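Local coordinates for protein superoxide dismutase [Ni] (Streptomyces coelicolor, PDB 1T6U) that disproportionates superoxide into hydrogen peroxide and molecular oxygen, using a nickel ion in each subunit of a hollow homohexamer, at residues V21-V24 and Q25-M28; E45-A48 and E49-K52; G97-A100 and L101-A105. The protein carries 1 engineered substitution. All blocks are in the same frame, centred on the assembly; numbering follows the deposited sequence.

Interaction 1. Residues V21-V24 and Q25-M28; sequences VKAV and QEKM
With CG anti to the backbone N (chi1 -174°) and the chain extended beyond it, Lys22 carries its side chain out past Glu26, one turn further along, whose own CG is anti to the carbonyl carbon (chi1 -65°) and folds back over the preceding turn. The two chains pass at a slant, so that Glu26 OE1 rests beside the last methylene of the lysine, 3.3 Å from Lys22 CE. The salt bridge itself is long, 3.8 Å from Lys22 NZ to Glu26 OE1, and the ammonium also donates to Gln98 OE1 of helix 94-115. A water accepts from Lys22 NZ and reaches Glu26 OE1 by a weak bond, while a second water donates to Glu26 OE2 at 3.1 Å and weakly to Ala23 O. This i to i+4 pair lies on helix 12-30 of the four-helix bundle, on a regular alpha-helical backbone in which Gln25 N donates to Val21 O and Met28 N to Val24 O. On the buried side, Gln25 lies alongside Val21, with Val21 CG1 4.2 Å from Gln25 CD. The glutamine amide is satisfied outside this turn: NE2 donates to Thr96 OG1 at the start of helix 94-115 and to Ser91 O in the loop before it. One turn on, Met28 SD sits 4.3 Å from Val24 CG1. Val24 also touches Leu4 of a second subunit, where its side chain comes within about 6 Å of a bound nickel ion, and Ala23 packs against Cys6 of that same subunit.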
loop_
_atom_site.group_PDB
_atom_site.type_symbol
_atom_site.label_atom_id
_atom_site.label_comp_id
_atom_site.label_asym_id
_atom_site.label_seq_id
_atom_site.Cartn_x
_atom_site.Cartn_y
_atom_site.Cartn_z
ATOM N N VAL A 21 -12.218 14.756 3.040
ATOM C CA VAL A 21 -12.108 15.423 1.759
ATOM C C VAL A 21 -12.712 16.837 1.825
ATOM O O VAL A 21 -12.085 17.814 1.395
ATOM C CB VAL A 21 -12.753 14.565 0.675
ATOM C CG1 VAL A 21 -12.908 15.287 -0.647
ATOM C CG2 VAL A 21 -11.927 13.316 0.382
ATOM N N LYS A 22 -13.942 16.953 2.323
ATOM C CA LYS A 22 -14.577 18.257 2.389
ATOM C C LYS A 22 -13.810 19.235 3.265
ATOM O O LYS A 22 -13.652 20.415 2.949
ATOM C CB LYS A 22 -16.004 18.131 2.944
ATOM C CG LYS A 22 -16.740 19.453 2.895
ATOM C CD LYS A 22 -18.173 19.377 3.447
ATOM C CE LYS A 22 -18.738 20.785 3.410
ATOM N NZ LYS A 22 -19.963 21.013 4.225
ATOM N N ALA A 23 -13.320 18.711 4.379
ATOM C CA ALA A 23 -12.525 19.528 5.291
ATOM C C ALA A 23 -11.253 20.038 4.617
ATOM O O ALA A 23 -10.888 21.212 4.786
ATOM C CB ALA A 23 -12.171 18.780 6.560
ATOM N N VAL A 24 -10.579 19.199 3.875
ATOM C CA VAL A 24 -9.406 19.605 3.109
ATOM C C VAL A 24 -9.757 20.687 2.108
ATOM O O VAL A 24 -9.049 21.699 2.004
ATOM C CB VAL A 24 -8.736 18.387 2.450
ATOM C CG1 VAL A 24 -7.619 18.830 1.513
ATOM C CG2 VAL A 24 -8.152 17.468 3.512
ATOM N N GLN A 25 -10.850 20.520 1.383
ATOM C CA GLN A 25 -11.294 21.545 0.445
ATOM C C GLN A 25 -11.533 22.873 1.173
ATOM O O GLN A 25 -11.077 23.908 0.677
ATOM C CB GLN A 25 -12.544 21.089 -0.317
ATOM C CG GLN A 25 -12.292 19.883 -1.197
ATOM C CD GLN A 25 -13.540 19.258 -1.782
ATOM O OE1 GLN A 25 -14.564 19.127 -1.098
ATOM N NE2 GLN A 25 -13.432 18.817 -3.040
ATOM N N GLU A 26 -12.210 22.863 2.328
ATOM C CA GLU A 26 -12.415 24.119 3.063
ATOM C C GLU A 26 -11.090 24.780 3.427
ATOM O O GLU A 26 -10.850 26.000 3.313
ATOM C CB GLU A 26 -13.273 23.837 4.291
ATOM C CG GLU A 26 -14.676 23.377 4.011
ATOM C CD GLU A 26 -15.423 22.716 5.142
ATOM O OE1 GLU A 26 -16.672 22.646 5.109
ATOM O OE2 GLU A 26 -14.823 22.220 6.112
ATOM N N LYS A 27 -10.152 23.964 3.902
ATOM C CA LYS A 27 -8.864 24.525 4.299
ATOM C C LYS A 27 -8.072 25.087 3.135
ATOM O O LYS A 27 -7.315 26.033 3.283
ATOM C CB LYS A 27 -8.036 23.428 4.998
ATOM C CG LYS A 27 -8.650 23.087 6.356
ATOM C CD LYS A 27 -7.943 22.037 7.127
ATOM C CE LYS A 27 -8.423 21.895 8.553
ATOM N NZ LYS A 27 -8.557 23.133 9.353
ATOM N N MET A 28 -8.225 24.515 1.969
ATOM C CA MET A 28 -7.554 25.041 0.786
ATOM C C MET A 28 -7.998 26.454 0.521
ATOM O O MET A 28 -7.266 27.234 -0.011
ATOM C CB MET A 28 -7.792 24.151 -0.454
ATOM C CG MET A 28 -7.161 22.767 -0.289
ATOM S SD MET A 28 -7.324 21.677 -1.717
ATOM C CE MET A 28 -5.985 22.294 -2.740
HETATM O O HOH W 1 -18.877 21.001 7.191
HETATM O O HOH W 2 -12.115 22.596 7.577
#

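Interaction 2. Residues E45-A48 and E49-K52; sequences EQRA and ELAK
Arg47 turns one face of its guanidinium to Leu50, three residues on, whose CD1 sits 3.4 Å above the plane of the Arg47 group, displaced to its rim. The methyl is closest to Arg47 NH2, at 3.5 Å, with Arg47 CZ at 3.6 Å. Bends at chi2 (-35°) and chi3 (-67°) curl the arginine back so that it runs alongside the leucine, and the two chains leave the helix abreast. Arg47 NE forms a salt bridge with Glu17, joining helix 34-62 to helix 12-30 within the four-helix bundle, and the side chain packs on His1 of a second subunit, about 6 Å from a bound nickel ion. Were an alanine here, Glu17 would probably lose this ionic mate and a gap would be likely to open beside Leu50 CD1. Along the backbone, Ala51 N donates to Arg47 O (2.9 Å) and Lys52 N to Ala48 O (3.0 Å). Glu45 and Glu49 stand a turn apart, with Glu45 OE2 and Glu49 OE1 separated by 6.8 Å. Each has its own cation, Arg39 of a third subunit for Glu45 and Lys89 for Glu49, while Lys52 NZ bridges to Asp3 and Asp61 of a fourth subunit.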
loop_
_atom_site.group_PDB
_atom_site.type_symbol
_atom_site.label_atom_id
_atom_site.label_comp_id
_atom_site.label_asym_id
_atom_site.label_seq_id
_atom_site.Cartn_x
_atom_site.Cartn_y
_atom_site.Cartn_z
ATOM N N GLU A 45 -6.527 13.574 -2.531
ATOM C CA GLU A 45 -6.590 12.480 -3.509
ATOM C C GLU A 45 -6.610 11.125 -2.830
ATOM O O GLU A 45 -7.375 10.219 -3.202
ATOM C CB GLU A 45 -5.411 12.599 -4.485
ATOM C CG GLU A 45 -5.550 11.894 -5.819
ATOM C CD GLU A 45 -6.432 12.625 -6.809
ATOM O OE1 GLU A 45 -6.808 13.785 -6.586
ATOM O OE2 GLU A 45 -6.759 12.028 -7.859
ATOM N N GLN A 46 -5.792 10.973 -1.800
ATOM C CA GLN A 46 -5.718 9.720 -1.045
ATOM C C GLN A 46 -6.996 9.418 -0.293
ATOM O O GLN A 46 -7.475 8.282 -0.319
ATOM C CB GLN A 46 -4.544 9.808 -0.056
ATOM C CG GLN A 46 -3.171 9.837 -0.679
ATOM C CD GLN A 46 -2.025 10.233 0.210
ATOM O OE1 GLN A 46 -2.173 10.866 1.253
ATOM N NE2 GLN A 46 -0.778 9.958 -0.139
ATOM N N ARG A 47 -7.542 10.414 0.408
ATOM C CA ARG A 47 -8.725 10.102 1.212
ATOM C C ARG A 47 -9.925 9.806 0.325
ATOM O O ARG A 47 -10.720 8.928 0.640
ATOM C CB ARG A 47 -9.001 11.225 2.214
ATOM C CG ARG A 47 -7.861 11.695 3.057
ATOM C CD ARG A 47 -6.847 10.671 3.508
ATOM N NE ARG A 47 -7.348 9.681 4.445
ATOM C CZ ARG A 47 -6.586 8.883 5.182
ATOM N NH1 ARG A 47 -5.259 8.924 5.127
ATOM N NH2 ARG A 47 -7.142 8.006 6.018
ATOM N N ALA A 48 -10.019 10.534 -0.802
ATOM C CA ALA A 48 -11.113 10.316 -1.750
ATOM C C ALA A 48 -11.030 8.897 -2.311
ATOM O O ALA A 48 -12.040 8.216 -2.458
ATOM C CB ALA A 48 -11.075 11.342 -2.842
ATOM N N GLU A 49 -9.822 8.448 -2.646
ATOM C CA GLU A 49 -9.646 7.078 -3.115
ATOM C C GLU A 49 -10.079 6.042 -2.084
ATOM O O GLU A 49 -10.720 5.066 -2.445
ATOM C CB GLU A 49 -8.169 6.855 -3.499
ATOM C CG GLU A 49 -7.864 5.454 -4.027
ATOM C CD GLU A 49 -8.467 5.145 -5.378
ATOM O OE1 GLU A 49 -9.178 5.954 -6.021
ATOM O OE2 GLU A 49 -8.185 3.994 -5.823
ATOM N N LEU A 50 -9.754 6.274 -0.819
ATOM C CA LEU A 50 -10.182 5.381 0.241
ATOM C C LEU A 50 -11.720 5.362 0.335
ATOM O O LEU A 50 -12.357 4.307 0.499
ATOM C CB LEU A 50 -9.585 5.808 1.565
ATOM C CG LEU A 50 -8.128 5.490 1.789
ATOM C CD1 LEU A 50 -7.603 6.179 3.028
ATOM C CD2 LEU A 50 -7.940 3.960 1.900
ATOM N N ALA A 51 -12.336 6.533 0.229
ATOM C CA ALA A 51 -13.802 6.616 0.249
ATOM C C ALA A 51 -14.404 5.810 -0.887
ATOM O O ALA A 51 -15.403 5.111 -0.706
ATOM C CB ALA A 51 -14.273 8.061 0.196
ATOM N N LYS A 52 -13.809 5.876 -2.083
ATOM C CA LYS A 52 -14.292 5.077 -3.192
ATOM C C LYS A 52 -14.209 3.583 -2.898
ATOM O O LYS A 52 -15.162 2.829 -3.186
ATOM C CB LYS A 52 -13.517 5.417 -4.457
ATOM C CG LYS A 52 -13.840 6.777 -5.065
ATOM C CD LYS A 52 -13.050 7.041 -6.347
ATOM C CE LYS A 52 -13.717 6.484 -7.573
ATOM N NZ LYS A 52 -12.792 6.513 -8.754
#

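Interaction 3. Residues G97-A100 and L101-A105; sequences GQKA and LDYIA
Asp102 OD2 accepts a hydrogen bond from Gln98 NE2 at 2.8 Å, a side-chain link between residues i and i+4 on helix 94-115 of the four-helix bundle. The oxygen lies in the plane of the glutamine amide, but the donor comes from above the carboxylate, 43° out of its plane, and the two flat groups are turned 45° apart. A bend at chi2 (62°) swings the glutamine amide round to cross the aspartate at about a right angle. With OE1 also engaged from helix 12-30, the rotation of the Gln98 amide is likely to be fixed. Asp102 N meanwhile donates to Gln98 O, so the same two residues are joined by both backbone and side chain. On the neighbouring flank, Lys99 stretches out beside Tyr103, and its CG and CE both approach one ring carbon, Lys99 CE lying 3.7 Å from Tyr103 CE1. The tyrosine also packs on Leu77, Thr81 and Ala84 of helix 74-89. Leu101, set across Gln98, packs on Ala18 of helix 12-30, and its CD1 methyl lies 4.0 Å from Gln98 OE1.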
loop_
_atom_site.group_PDB
_atom_site.type_symbol
_atom_site.label_atom_id
_atom_site.label_comp_id
_atom_site.label_asym_id
_atom_site.label_seq_id
_atom_site.Cartn_x
_atom_site.Cartn_y
_atom_site.Cartn_z
ATOM N N GLY A 97 -17.189 18.018 -2.215
ATOM C CA GLY A 97 -17.150 17.058 -1.116
ATOM C C GLY A 97 -18.520 16.886 -0.473
ATOM O O GLY A 97 -18.864 15.762 -0.071
ATOM N N GLN A 98 -19.297 17.958 -0.362
ATOM C CA GLN A 98 -20.602 17.800 0.279
ATOM C C GLN A 98 -21.549 16.964 -0.564
ATOM O O GLN A 98 -22.366 16.177 -0.081
ATOM C CB GLN A 98 -21.173 19.190 0.541
ATOM C CG GLN A 98 -22.540 19.101 1.224
ATOM C CD GLN A 98 -22.431 18.437 2.575
ATOM O OE1 GLN A 98 -21.570 18.875 3.368
ATOM N NE2 GLN A 98 -23.260 17.429 2.858
ATOM N N LYS A 99 -21.479 17.121 -1.889
ATOM C CA LYS A 99 -22.276 16.302 -2.810
ATOM C C LYS A 99 -21.924 14.824 -2.640
ATOM O O LYS A 99 -22.842 13.973 -2.558
ATOM C CB LYS A 99 -22.115 16.695 -4.284
ATOM C CG LYS A 99 -23.177 15.990 -5.134
ATOM C CD LYS A 99 -23.096 16.416 -6.567
ATOM C CE LYS A 99 -24.222 15.869 -7.433
ATOM N NZ LYS A 99 -23.986 15.973 -8.912
ATOM N N ALA A 100 -20.648 14.467 -2.547
ATOM C CA ALA A 100 -20.323 13.083 -2.193
ATOM C C ALA A 100 -20.892 12.655 -0.853
ATOM O O ALA A 100 -21.380 11.514 -0.729
ATOM C CB ALA A 100 -18.797 12.947 -2.270
ATOM N N LEU A 101 -20.846 13.490 0.164
ATOM C CA LEU A 101 -21.472 13.160 1.456
ATOM C C LEU A 101 -22.958 12.942 1.359
ATOM O O LEU A 101 -23.527 12.047 2.023
ATOM C CB LEU A 101 -21.181 14.280 2.481
ATOM C CG LEU A 101 -19.738 14.230 3.043
ATOM C CD1 LEU A 101 -19.392 15.571 3.670
ATOM C CD2 LEU A 101 -19.546 13.075 4.019
ATOM N N ASP A 102 -23.612 13.747 0.514
ATOM C CA ASP A 102 -25.067 13.565 0.419
ATOM C C ASP A 102 -25.400 12.258 -0.265
ATOM O O ASP A 102 -26.369 11.625 0.147
ATOM C CB ASP A 102 -25.639 14.721 -0.357
ATOM C CG ASP A 102 -25.558 16.085 0.288
ATOM O OD1 ASP A 102 -25.711 17.094 -0.444
ATOM O OD2 ASP A 102 -25.365 16.168 1.502
ATOM N N TYR A 103 -24.603 11.875 -1.267
ATOM C CA TYR A 103 -24.796 10.553 -1.855
ATOM C C TYR A 103 -24.478 9.452 -0.850
ATOM O O TYR A 103 -25.245 8.471 -0.728
ATOM C CB TYR A 103 -23.927 10.347 -3.077
ATOM C CG TYR A 103 -24.429 10.951 -4.351
ATOM C CD1 TYR A 103 -23.663 11.855 -5.069
ATOM C CD2 TYR A 103 -25.673 10.574 -4.854
ATOM C CE1 TYR A 103 -24.100 12.408 -6.248
ATOM C CE2 TYR A 103 -26.100 11.150 -6.037
ATOM C CZ TYR A 103 -25.331 12.064 -6.734
ATOM O OH TYR A 103 -25.850 12.580 -7.924
ATOM N N ILE A 104 -23.395 9.546 -0.109
ATOM C CA ILE A 104 -23.134 8.535 0.917
ATOM C C ILE A 104 -24.281 8.440 1.907
ATOM O O ILE A 104 -24.627 7.357 2.394
ATOM C CB ILE A 104 -21.788 8.821 1.627
ATOM C CG1 ILE A 104 -20.615 8.616 0.667
ATOM C CG2 ILE A 104 -21.643 7.990 2.887
ATOM C CD1 ILE A 104 -19.297 9.250 1.079
ATOM N N ALA A 105 -24.882 9.597 2.236
ATOM C CA ALA A 105 -26.013 9.614 3.168
ATOM C C ALA A 105 -27.221 8.844 2.669
ATOM O O ALA A 105 -27.931 8.174 3.439
ATOM C CB ALA A 105 -26.389 11.066 3.501
#

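In the fold
The three contacts sit on three helices of one subunit. Interaction 1 touches both others; the centres are 13 Å (1 and 2), 14 Å (1 and 3) and 13 Å (2 and 3) apart. Val21 CG2 packs 3.6 Å from Ala48 N of interaction 2; Lys22 NZ comes 2.8 Å from Gln98 OE1 of interaction 3, a probable hydrogen bond, and Lys22 CD meets Leu101 CD1. Interactions 2 and 3 do not touch, their nearest atoms being about 5 Å apart. The side chains of Val24 and Arg47, each about 6 Å from a bound nickel ion, pack on Leu4 and the nickel ligand His1 of a second subunit, whereas that of Leu101 stays about 14 Å from nickel.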